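Local atomic coordinates of alpha-rhamnosidase (Dictyoglomus thermophilum, PDB entry 6I60), a protein that probably catalyses the hydrolysis of terminal non-reducing alpha-L-rhamnose residues in alpha-L-rhamnosides. Residues 164-168 against 169-173; 406-410 against 411-415; 804-807 against 808-812; 898-902 against 903-907. All coordinates share one frame; numbering follows the deposited sequence.

Interaction 1 (164-168 against 169-173); sequences GAPFG and LNYTI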
loop_
_atom_site.group_PDB
_atom_site.type_symbol
_atom_site.label_atom_id
_atom_site.label_comp_id
_atom_site.label_asym_id
_atom_site.label_seq_id
_atom_site.Cartn_x
_atom_site.Cartn_y
_atom_site.Cartn_z
ATOM N N GLY A 164 -6.136 6.036 -29.609
ATOM C CA GLY A 164 -5.235 6.657 -28.668
ATOM C C GLY A 164 -4.847 5.834 -27.451
ATOM O O GLY A 164 -4.463 6.425 -26.431
ATOM N N ALA A 165 -4.932 4.503 -27.521
ATOM C CA ALA A 165 -4.499 3.659 -26.418
ATOM C C ALA A 165 -3.022 3.912 -26.110
ATOM O O ALA A 165 -2.272 4.371 -26.975
ATOM C CB ALA A 165 -4.731 2.187 -26.758
ATOM N N PRO A 166 -2.586 3.630 -24.861
ATOM C CA PRO A 166 -1.197 3.920 -24.465
ATOM C C PRO A 166 -0.142 3.471 -25.467
ATOM O O PRO A 166 0.549 4.309 -26.057
ATOM C CB PRO A 166 -1.057 3.163 -23.140
ATOM C CG PRO A 166 -2.429 3.199 -22.559
ATOM C CD PRO A 166 -3.399 3.176 -23.718
ATOM N N PHE A 167 -0.004 2.162 -25.668
ATOM C CA PHE A 167 0.924 1.621 -26.654
ATOM C C PHE A 167 0.190 1.011 -27.844
ATOM O O PHE A 167 0.664 0.046 -28.447
ATOM C CB PHE A 167 1.855 0.590 -26.015
ATOM C CG PHE A 167 2.635 1.117 -24.843
ATOM C CD1 PHE A 167 3.304 2.328 -24.926
ATOM C CD2 PHE A 167 2.701 0.399 -23.659
ATOM C CE1 PHE A 167 4.023 2.816 -23.847
ATOM C CE2 PHE A 167 3.418 0.881 -22.578
ATOM C CZ PHE A 167 4.080 2.092 -22.673
ATOM N N GLY A 168 -0.970 1.568 -28.190
ATOM C CA GLY A 168 -1.739 1.065 -29.310
ATOM C C GLY A 168 -2.473 -0.229 -29.048
ATOM O O GLY A 168 -2.811 -0.943 -29.996
ATOM N N LEU A 169 -2.734 -0.553 -27.784
ATOM C CA LEU A 169 -3.372 -1.810 -27.435
ATOM C C LEU A 169 -4.870 -1.755 -27.725
ATOM O O LEU A 169 -5.450 -0.696 -27.978
ATOM C CB LEU A 169 -3.131 -2.147 -25.961
ATOM C CG LEU A 169 -1.792 -2.769 -25.545
ATOM C CD1 LEU A 169 -1.506 -4.035 -26.336
ATOM C CD2 LEU A 169 -0.651 -1.784 -25.686
ATOM N N ASN A 170 -5.498 -2.925 -27.691
ATOM C CA ASN A 170 -6.940 -3.054 -27.819
ATOM C C ASN A 170 -7.498 -3.675 -26.544
ATOM O O ASN A 170 -6.757 -4.148 -25.680
ATOM C CB ASN A 170 -7.316 -3.895 -29.045
ATOM C CG ASN A 170 -6.736 -5.293 -28.993
ATOM O OD1 ASN A 170 -5.772 -5.551 -28.272
ATOM N ND2 ASN A 170 -7.323 -6.204 -29.759
ATOM N N TYR A 171 -8.825 -3.670 -26.432
ATOM C CA TYR A 171 -9.507 -4.146 -25.232
ATOM C C TYR A 171 -10.530 -5.200 -25.631
ATOM O O TYR A 171 -11.537 -4.884 -26.273
ATOM C CB TYR A 171 -10.175 -2.989 -24.483
ATOM C CG TYR A 171 -9.243 -1.831 -24.199
ATOM C CD1 TYR A 171 -8.518 -1.771 -23.016
ATOM C CD2 TYR A 171 -9.084 -0.801 -25.116
ATOM C CE1 TYR A 171 -7.662 -0.715 -22.753
ATOM C CE2 TYR A 171 -8.231 0.257 -24.864
ATOM C CZ TYR A 171 -7.524 0.297 -23.682
ATOM O OH TYR A 171 -6.675 1.350 -23.428
ATOM N N THR A 172 -10.269 -6.451 -25.256
ATOM C CA THR A 172 -11.193 -7.556 -25.477
ATOM C C THR A 172 -11.984 -7.768 -24.191
ATOM O O THR A 172 -11.452 -8.293 -23.207
ATOM C CB THR A 172 -10.449 -8.828 -25.879
ATOM O OG1 THR A 172 -9.308 -8.487 -26.677
ATOM C CG2 THR A 172 -11.357 -9.747 -26.675
ATOM N N ILE A 173 -13.247 -7.355 -24.197
ATOM C CA ILE A 173 -14.101 -7.396 -23.015
ATOM C C ILE A 173 -15.082 -8.547 -23.185
ATOM O O ILE A 173 -15.973 -8.494 -24.042
ATOM C CB ILE A 173 -14.838 -6.068 -22.797
ATOM C CG1 ILE A 173 -13.843 -4.947 -22.486
ATOM C CG2 ILE A 173 -15.860 -6.206 -21.678
ATOM C CD1 ILE A 173 -14.035 -3.707 -23.334
#
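Phe167 and Leu169 meet through their bases and branches rather than through the aromatic ring: CD2 of Leu169 lies 3.5 Å from CB of Phe167, and the phenyl group then runs on away from 169-173. In Leu169, CG sits beside the backbone N and anti to the carbonyl carbon (chi1 -80°), which swings the isobutyl end back over the preceding turn. The side chains of Pro166 and Tyr171, five residues apart, cross at about a right angle, with the phenol OH 3.8 Å from CD of the proline. Beside it, CB of Ala165 approaches the same ring obliquely, 4.4 Å from CE2 of Tyr171. The methyl of Ala165 also faces the backbone of Leu169, whose O is 3.2 Å from CB. No hydrogen bond joins the two halves, and a weak one from Gly168 N to Ala165 O (3.3 Å) closes the bend. Phe167 meets Trp552 edge-to-face, while Tyr171 meets His301 in the same manner. Backbone bonds of Tyr171 to Tyr160 and of Ile173 to Glu158 identify the arrangement as the connecting loop of a beta hairpin, joining antiparallel strands 157-160 and 171-184.

Interaction 2 (406-410 against 411-415); sequences STNRT and ALATD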
loop_
_atom_site.group_PDB
_atom_site.type_symbol
_atom_site.label_atom_id
_atom_site.label_comp_id
_atom_site.label_asym_id
_atom_site.label_seq_id
_atom_site.Cartn_x
_atom_site.Cartn_y
_atom_site.Cartn_z
ATOM N N SER A 406 -11.100 14.479 -19.751
ATOM C CA SER A 406 -9.803 14.433 -20.422
ATOM C C SER A 406 -8.797 13.597 -19.640
ATOM O O SER A 406 -8.046 12.811 -20.229
ATOM C CB SER A 406 -9.270 15.850 -20.633
ATOM O OG SER A 406 -10.200 16.652 -21.340
ATOM N N THR A 407 -8.764 13.748 -18.314
ATOM C CA THR A 407 -7.818 12.985 -17.508
ATOM C C THR A 407 -8.087 11.486 -17.568
ATOM O O THR A 407 -7.172 10.695 -17.314
ATOM C CB THR A 407 -7.848 13.463 -16.053
ATOM O OG1 THR A 407 -9.195 13.445 -15.565
ATOM C CG2 THR A 407 -7.296 14.875 -15.947
ATOM N N ASN A 408 -9.317 11.078 -17.899
ATOM C CA ASN A 408 -9.617 9.659 -18.061
ATOM C C ASN A 408 -9.065 9.103 -19.366
ATOM O O ASN A 408 -8.879 7.885 -19.475
ATOM C CB ASN A 408 -11.128 9.421 -17.995
ATOM C CG ASN A 408 -11.725 9.787 -16.646
ATOM O OD1 ASN A 408 -11.034 10.298 -15.764
ATOM N ND2 ASN A 408 -13.014 9.521 -16.481
ATOM N N ARG A 409 -8.811 9.963 -20.350
ATOM C CA ARG A 409 -8.195 9.597 -21.633
ATOM C C ARG A 409 -9.099 8.570 -22.314
ATOM O O ARG A 409 -10.320 8.791 -22.383
ATOM C CB ARG A 409 -6.755 9.159 -21.390
ATOM C CG ARG A 409 -5.839 10.290 -20.939
ATOM C CD ARG A 409 -4.377 9.956 -21.183
ATOM N NE ARG A 409 -4.072 8.573 -20.830
ATOM C CZ ARG A 409 -2.852 8.125 -20.547
ATOM N NH1 ARG A 409 -2.670 6.848 -20.237
ATOM N NH2 ARG A 409 -1.816 8.953 -20.573
ATOM N N THR A 410 -8.567 7.456 -22.820
ATOM C CA THR A 410 -9.371 6.477 -23.542
ATOM C C THR A 410 -10.223 5.606 -22.630
ATOM O O THR A 410 -11.080 4.870 -23.131
ATOM C CB THR A 410 -8.469 5.581 -24.394
ATOM O OG1 THR A 410 -7.991 4.489 -23.598
ATOM C CG2 THR A 410 -7.287 6.372 -24.928
ATOM N N ALA A 411 -10.007 5.657 -21.318
ATOM C CA ALA A 411 -10.849 4.915 -20.389
ATOM C C ALA A 411 -12.255 5.500 -20.405
ATOM O O ALA A 411 -12.451 6.667 -20.050
ATOM C CB ALA A 411 -10.259 4.961 -18.982
ATOM N N LEU A 412 -13.229 4.694 -20.830
ATOM C CA LEU A 412 -14.605 5.173 -20.910
ATOM C C LEU A 412 -15.124 5.583 -19.538
ATOM O O LEU A 412 -15.641 6.692 -19.362
ATOM C CB LEU A 412 -15.497 4.098 -21.527
ATOM C CG LEU A 412 -15.721 4.190 -23.035
ATOM C CD1 LEU A 412 -16.928 3.357 -23.436
ATOM C CD2 LEU A 412 -15.892 5.639 -23.466
ATOM N N ALA A 413 -14.992 4.693 -18.551
ATOM C CA ALA A 413 -15.372 4.974 -17.166
ATOM C C ALA A 413 -16.844 5.367 -17.053
ATOM O O ALA A 413 -17.207 6.276 -16.305
ATOM C CB ALA A 413 -14.473 6.049 -16.549
ATOM N N THR A 414 -17.700 4.678 -17.804
ATOM C CA THR A 414 -19.141 4.873 -17.727
ATOM C C THR A 414 -19.820 3.551 -17.386
ATOM O O THR A 414 -19.450 2.497 -17.913
ATOM C CB THR A 414 -19.715 5.431 -19.038
ATOM O OG1 THR A 414 -19.887 4.369 -19.983
ATOM C CG2 THR A 414 -18.788 6.477 -19.629
ATOM N N ASP A 415 -20.807 3.617 -16.495
ATOM C CA ASP A 415 -21.618 2.468 -16.117
ATOM C C ASP A 415 -23.047 2.678 -16.599
ATOM O O ASP A 415 -23.574 3.794 -16.540
ATOM C CB ASP A 415 -21.597 2.248 -14.602
ATOM C CG ASP A 415 -20.197 2.006 -14.069
ATOM O OD1 ASP A 415 -19.455 1.224 -14.697
ATOM O OD2 ASP A 415 -19.837 2.596 -13.029
#
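The backbone N-H of Ala411 donates to the carbonyl O of Asn408 at 3.1 Å, the single hydrogen bond between the two halves. It is bent, with an N-H...O angle of 140°, and the donor stands above the carbonyl plane, 39° out of it. The ring it closes is a type II' beta turn: Arg409 occupies the second position with a positive phi (60°), a conformation most often taken by glycine, and Thr410 follows in the third. The arginine side chain leads away from 411-415, and its NH1 forms a salt bridge with Asp501.

Two side-chain packings flank the bond. The methyl of Ala411 folds back against the turn, CB lying 3.3 Å from O of Asn408. Asn408 has CG anti to its carbonyl carbon, a setting that carries the amide alongside the departing chain, where ND2 is 3.8 Å from CB of Ala413. The same ND2 donates a weak hydrogen bond to His393 O, so its polarity is met beyond the turn while an apolar methyl lies next to it. His393 also reaches Ala413 through a bond between ND1 and the O of that residue, and Leu412 N is paired with His301 ND1. Thr410 OG1 comes near Ala411 N, but the angle is too poor for a bond. The whole is a tight turn in the connection from strand 403-404 to strand 414-418 of the concanavalin-like domain, its arginine reaching into the range of the six-hairpin domain.

Interaction 3 (804-807 against 808-812); sequences WERW and EKLTS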
loop_
_atom_site.group_PDB
_atom_site.type_symbol
_atom_site.label_atom_id
_atom_site.label_comp_id
_atom_site.label_asym_id
_atom_site.label_seq_id
_atom_site.Cartn_x
_atom_site.Cartn_y
_atom_site.Cartn_z
ATOM N N TRP A 804 -1.290 16.075 -7.996
ATOM C CA TRP A 804 -1.247 16.056 -9.449
ATOM C C TRP A 804 -0.056 15.251 -9.953
ATOM O O TRP A 804 0.921 15.017 -9.236
ATOM C CB TRP A 804 -1.163 17.474 -10.011
ATOM C CG TRP A 804 -2.392 18.286 -9.805
ATOM C CD1 TRP A 804 -3.619 17.836 -9.422
ATOM C CD2 TRP A 804 -2.515 19.703 -9.969
ATOM N NE1 TRP A 804 -4.502 18.885 -9.339
ATOM C CE2 TRP A 804 -3.849 20.043 -9.670
ATOM C CE3 TRP A 804 -1.626 20.718 -10.342
ATOM C CZ2 TRP A 804 -4.317 21.354 -9.729
ATOM C CZ3 TRP A 804 -2.093 22.018 -10.401
ATOM C CH2 TRP A 804 -3.427 22.324 -10.098
ATOM N N GLU A 805 -0.149 14.835 -11.215
ATOM C CA GLU A 805 0.983 14.207 -11.883
ATOM C C GLU A 805 2.046 15.228 -12.266
ATOM O O GLU A 805 3.243 14.924 -12.212
ATOM C CB GLU A 805 0.499 13.450 -13.122
ATOM C CG GLU A 805 1.603 12.843 -13.970
ATOM C CD GLU A 805 1.063 11.950 -15.071
ATOM O OE1 GLU A 805 -0.153 12.020 -15.350
ATOM O OE2 GLU A 805 1.851 11.177 -15.654
ATOM N N ARG A 806 1.635 16.440 -12.633
ATOM C CA ARG A 806 2.546 17.491 -13.058
ATOM C C ARG A 806 2.353 18.735 -12.201
ATOM O O ARG A 806 1.275 18.963 -11.641
ATOM C CB ARG A 806 2.330 17.843 -14.532
ATOM C CG ARG A 806 1.855 16.674 -15.375
ATOM C CD ARG A 806 3.029 15.918 -15.964
ATOM N NE ARG A 806 4.042 16.834 -16.477
ATOM C CZ ARG A 806 4.019 17.365 -17.694
ATOM N NH1 ARG A 806 3.037 17.067 -18.535
ATOM N NH2 ARG A 806 4.981 18.194 -18.071
ATOM N N TRP A 807 3.415 19.540 -12.103
ATOM C CA TRP A 807 3.330 20.785 -11.347
ATOM C C TRP A 807 2.367 21.765 -12.005
ATOM O O TRP A 807 1.631 22.480 -11.315
ATOM C CB TRP A 807 4.718 21.412 -11.211
ATOM C CG TRP A 807 5.706 20.580 -10.443
ATOM C CD1 TRP A 807 6.770 19.893 -10.952
ATOM C CD2 TRP A 807 5.729 20.361 -9.026
ATOM N NE1 TRP A 807 7.450 19.256 -9.942
ATOM C CE2 TRP A 807 6.833 19.527 -8.751
ATOM C CE3 TRP A 807 4.924 20.786 -7.965
ATOM C CZ2 TRP A 807 7.150 19.110 -7.459
ATOM C CZ3 TRP A 807 5.240 20.370 -6.681
ATOM C CH2 TRP A 807 6.343 19.541 -6.440
ATOM N N GLU A 808 2.354 21.810 -13.333
ATOM C CA GLU A 808 1.501 22.739 -14.058
ATOM C C GLU A 808 0.057 22.259 -14.054
ATOM O O GLU A 808 -0.214 21.056 -14.104
ATOM C CB GLU A 808 1.989 22.897 -15.498
ATOM C CG GLU A 808 3.440 23.333 -15.618
ATOM C CD GLU A 808 4.410 22.165 -15.607
ATOM O OE1 GLU A 808 4.040 21.072 -16.087
ATOM O OE2 GLU A 808 5.543 22.341 -15.117
ATOM N N LYS A 809 -0.873 23.210 -13.991
ATOM C CA LYS A 809 -2.292 22.889 -14.090
ATOM C C LYS A 809 -2.615 22.505 -15.528
ATOM O O LYS A 809 -2.590 23.352 -16.426
ATOM C CB LYS A 809 -3.136 24.074 -13.632
ATOM C CG LYS A 809 -4.616 23.935 -13.941
ATOM C CD LYS A 809 -5.467 24.274 -12.730
ATOM C CE LYS A 809 -6.887 24.630 -13.141
ATOM N NZ LYS A 809 -7.724 24.983 -11.961
ATOM N N LEU A 810 -2.909 21.227 -15.753
ATOM C CA LEU A 810 -3.178 20.706 -17.085
ATOM C C LEU A 810 -4.448 19.872 -17.049
ATOM O O LEU A 810 -4.556 18.934 -16.253
ATOM C CB LEU A 810 -2.002 19.871 -17.594
ATOM C CG LEU A 810 -0.715 20.652 -17.863
ATOM C CD1 LEU A 810 0.502 19.865 -17.419
ATOM C CD2 LEU A 810 -0.617 21.001 -19.333
ATOM N N THR A 811 -5.403 20.212 -17.910
ATOM C CA THR A 811 -6.721 19.588 -17.913
ATOM C C THR A 811 -7.090 19.103 -19.307
ATOM O O THR A 811 -8.220 19.282 -19.771
ATOM C CB THR A 811 -7.779 20.553 -17.381
ATOM O OG1 THR A 811 -9.084 20.040 -17.672
ATOM C CG2 THR A 811 -7.621 21.920 -18.022
ATOM N N SER A 812 -6.143 18.476 -19.997
ATOM C CA SER A 812 -6.389 17.896 -21.308
ATOM C C SER A 812 -5.910 16.450 -21.307
ATOM O O SER A 812 -5.471 15.919 -20.283
ATOM C CB SER A 812 -5.695 18.705 -22.412
ATOM O OG SER A 812 -6.437 18.644 -23.615
#
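Arg806 arches over Glu808 and Leu810, in a loop between helices 792-797 and 826-835 of the six-hairpin glycosidase domain, the (alpha/alpha)6 barrel of this family. From its base outward, CB lies 4.0 Å from CD1 of Leu810, and CG keeps a similar separation from that same methyl. Bends at chi2 (-90°) and chi3 then double the chain back, so that CD1 of Leu810 sits under a face of the guanidinium, 3.9 Å from NH1. At the tip, NH2 stands 3.6 Å from OE1 of Glu808. This is a long salt bridge, an attraction of charges alone: the oxygen is also over a face, the guanidinium and carboxylate planes are 74° apart, and no N-H points at it. The arginine has a weak bond from NH2 to Thr618 O, while OE2 of Glu808 is held by Gly617 N and Tyr789 OH.

A second packing joins Trp804 to Lys809. The benzo part of the indole meets the lysine obliquely, with CZ3 3.8 Å from CA and CH2 3.9 Å from CD of Lys809, whose amine goes on to a salt bridge with Glu798. Reducing Trp804 to an alanine would probably open a gap beside the lysine methylenes and leave that chain freer to turn. At the rim of the indole, in its plane, the carbonyl O of Trp807 lies 3.8 Å from CE3 of Trp804.

Interaction 4 (898-902 against 903-907); sequences VPKLF and ERFVV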
loop_
_atom_site.group_PDB
_atom_site.type_symbol
_atom_site.label_atom_id
_atom_site.label_comp_id
_atom_site.label_asym_id
_atom_site.label_seq_id
_atom_site.Cartn_x
_atom_site.Cartn_y
_atom_site.Cartn_z
ATOM N N VAL A 898 16.139 18.099 22.069
ATOM C CA VAL A 898 15.536 19.392 22.377
ATOM C C VAL A 898 16.357 20.483 21.699
ATOM O O VAL A 898 17.548 20.640 22.004
ATOM C CB VAL A 898 15.444 19.619 23.895
ATOM C CG1 VAL A 898 14.629 20.863 24.195
ATOM C CG2 VAL A 898 14.836 18.403 24.581
ATOM N N PRO A 899 15.777 21.249 20.776
ATOM C CA PRO A 899 16.543 22.309 20.109
ATOM C C PRO A 899 16.753 23.508 21.020
ATOM O O PRO A 899 15.834 23.971 21.701
ATOM C CB PRO A 899 15.666 22.676 18.906
ATOM C CG PRO A 899 14.279 22.340 19.342
ATOM C CD PRO A 899 14.387 21.173 20.292
ATOM N N LYS A 900 17.987 24.012 21.029
ATOM C CA LYS A 900 18.355 25.157 21.861
ATOM C C LYS A 900 18.022 26.429 21.094
ATOM O O LYS A 900 18.809 26.914 20.279
ATOM C CB LYS A 900 19.830 25.096 22.243
ATOM C CG LYS A 900 20.349 23.694 22.516
ATOM C CD LYS A 900 21.627 23.733 23.333
ATOM C CE LYS A 900 22.836 23.990 22.451
ATOM N NZ LYS A 900 24.106 23.628 23.140
ATOM N N LEU A 901 16.837 26.973 21.355
ATOM C CA LEU A 901 16.387 28.206 20.721
ATOM C C LEU A 901 16.605 29.434 21.595
ATOM O O LEU A 901 16.251 30.543 21.180
ATOM C CB LEU A 901 14.904 28.100 20.345
ATOM C CG LEU A 901 14.435 26.747 19.804
ATOM C CD1 LEU A 901 12.919 26.646 19.847
ATOM C CD2 LEU A 901 14.952 26.515 18.389
ATOM N N PHE A 902 17.182 29.268 22.782
ATOM C CA PHE A 902 17.368 30.358 23.727
ATOM C C PHE A 902 18.802 30.368 24.237
ATOM O O PHE A 902 19.435 29.317 24.374
ATOM C CB PHE A 902 16.399 30.241 24.912
ATOM C CG PHE A 902 14.983 29.942 24.510
ATOM C CD1 PHE A 902 14.295 30.787 23.654
ATOM C CD2 PHE A 902 14.335 28.817 24.997
ATOM C CE1 PHE A 902 12.989 30.515 23.289
ATOM C CE2 PHE A 902 13.029 28.541 24.635
ATOM C CZ PHE A 902 12.356 29.390 23.780
ATOM N N GLU A 903 19.307 31.570 24.524
ATOM C CA GLU A 903 20.675 31.697 25.019
ATOM C C GLU A 903 20.826 31.041 26.383
ATOM O O GLU A 903 21.794 30.315 26.633
ATOM C CB GLU A 903 21.078 33.170 25.071
ATOM C CG GLU A 903 21.700 33.677 23.781
ATOM C CD GLU A 903 21.616 35.182 23.637
ATOM O OE1 GLU A 903 22.138 35.895 24.521
ATOM O OE2 GLU A 903 21.029 35.652 22.640
ATOM N N ARG A 904 19.876 31.287 27.277
ATOM C CA ARG A 904 19.803 30.614 28.565
ATOM C C ARG A 904 18.441 29.947 28.692
ATOM O O ARG A 904 17.443 30.473 28.198
ATOM C CB ARG A 904 20.032 31.593 29.708
ATOM C CG ARG A 904 19.960 30.955 31.077
ATOM C CD ARG A 904 19.107 31.754 32.044
ATOM N NE ARG A 904 18.740 33.090 31.588
ATOM C CZ ARG A 904 17.504 33.417 31.244
ATOM N NH1 ARG A 904 16.547 32.504 31.288
ATOM N NH2 ARG A 904 17.214 34.642 30.859
ATOM N N PHE A 905 18.402 28.786 29.340
ATOM C CA PHE A 905 17.166 28.024 29.457
ATOM C C PHE A 905 17.261 27.147 30.694
ATOM O O PHE A 905 18.226 27.223 31.459
ATOM C CB PHE A 905 16.906 27.210 28.187
ATOM C CG PHE A 905 18.119 26.496 27.668
ATOM C CD1 PHE A 905 18.399 25.199 28.064
ATOM C CD2 PHE A 905 18.985 27.123 26.788
ATOM C CE1 PHE A 905 19.517 24.542 27.590
ATOM C CE2 PHE A 905 20.107 26.472 26.313
ATOM C CZ PHE A 905 20.373 25.179 26.715
ATOM N N VAL A 906 16.247 26.305 30.889
ATOM C CA VAL A 906 16.105 25.509 32.100
ATOM C C VAL A 906 16.066 24.015 31.793
ATOM O O VAL A 906 16.813 23.232 32.384
ATOM C CB VAL A 906 14.859 25.934 32.908
ATOM C CG1 VAL A 906 14.905 25.347 34.304
ATOM C CG2 VAL A 906 14.764 27.452 32.975
ATOM N N VAL A 907 15.197 23.605 30.863
ATOM C CA VAL A 907 14.964 22.198 30.531
ATOM C C VAL A 907 14.476 21.449 31.767
ATOM O O VAL A 907 15.259 21.134 32.671
ATOM C CB VAL A 907 16.216 21.524 29.936
ATOM C CG1 VAL A 907 15.934 20.060 29.645
ATOM C CG2 VAL A 907 16.653 22.240 28.670
#
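Phe902 and Phe905 make the main apolar contact, though not as a ring stack. CB of Phe905 comes to the edge of the Phe902 ring, near its plane, 4.4 Å from CD2. One face of that ring is filled from its own side of the contact by CB of Leu901, 4.2 Å above the plane and over the centre. Phe905 in turn receives an aliphatic neighbour: CD of Lys900 lies 3.9 Å from CZ of Phe905, the two side chains running obliquely past each other.

Between 898-899, the end of strand 893-899, and strand 908-909, the chain passes from one sheet of the C-terminal domain to another. The two sheets pack as a beta sandwich, for Val898 touches Met884 and Met941 across the interior. Phe905 touches Ile928 from one sheet and Met941 from the other, and its ring lies nearly parallel to that of Tyr915.

Contacts of carbonyl oxygens with carbon form a second class. O of Phe902 sits at the edge of the Phe905 ring, 3.3 Å from CD2, and O of Arg904 is 3.5 Å from CB of Phe902. The ring reaches the first of these because CG of Phe905 stands between its own backbone N and carbonyl carbon (chi1 45°). A serine in place of Phe905 would probably leave the Lys900 methylenes without the ring they lie against and open a gap beside Met941 and Ile928.

Ionic pairing lies outside the bend: NZ of Lys900 makes a salt bridge to Glu923.

Overall arrangement
Interactions 1, 2 and 3 form a chain of neighbours, while interaction 4 stands apart. Interactions 1 and 2, with centres 13 Å apart, meet where Gly164 O lies 3.2 Å from Thr410 CG2. Interactions 2 and 3, 17 Å apart between centres, touch where Ser406 CB is 3.5 Å from Ser812 C. Asp501 links the first two again, packing on Pro166 and pairing with Arg409. Interaction 4 is 63, 57 and 45 Å from interactions 1, 2 and 3, centre to centre. Triethylene glycol, probably from the crystallisation liquor, is bound about 3 Å from the Asn170 side chain, and triethylene glycol also lies about 4 Å from that of Leu412; the side chain of Phe167 is about 13 Å from a 2-(2-ethoxyethoxy)ethanol molecule.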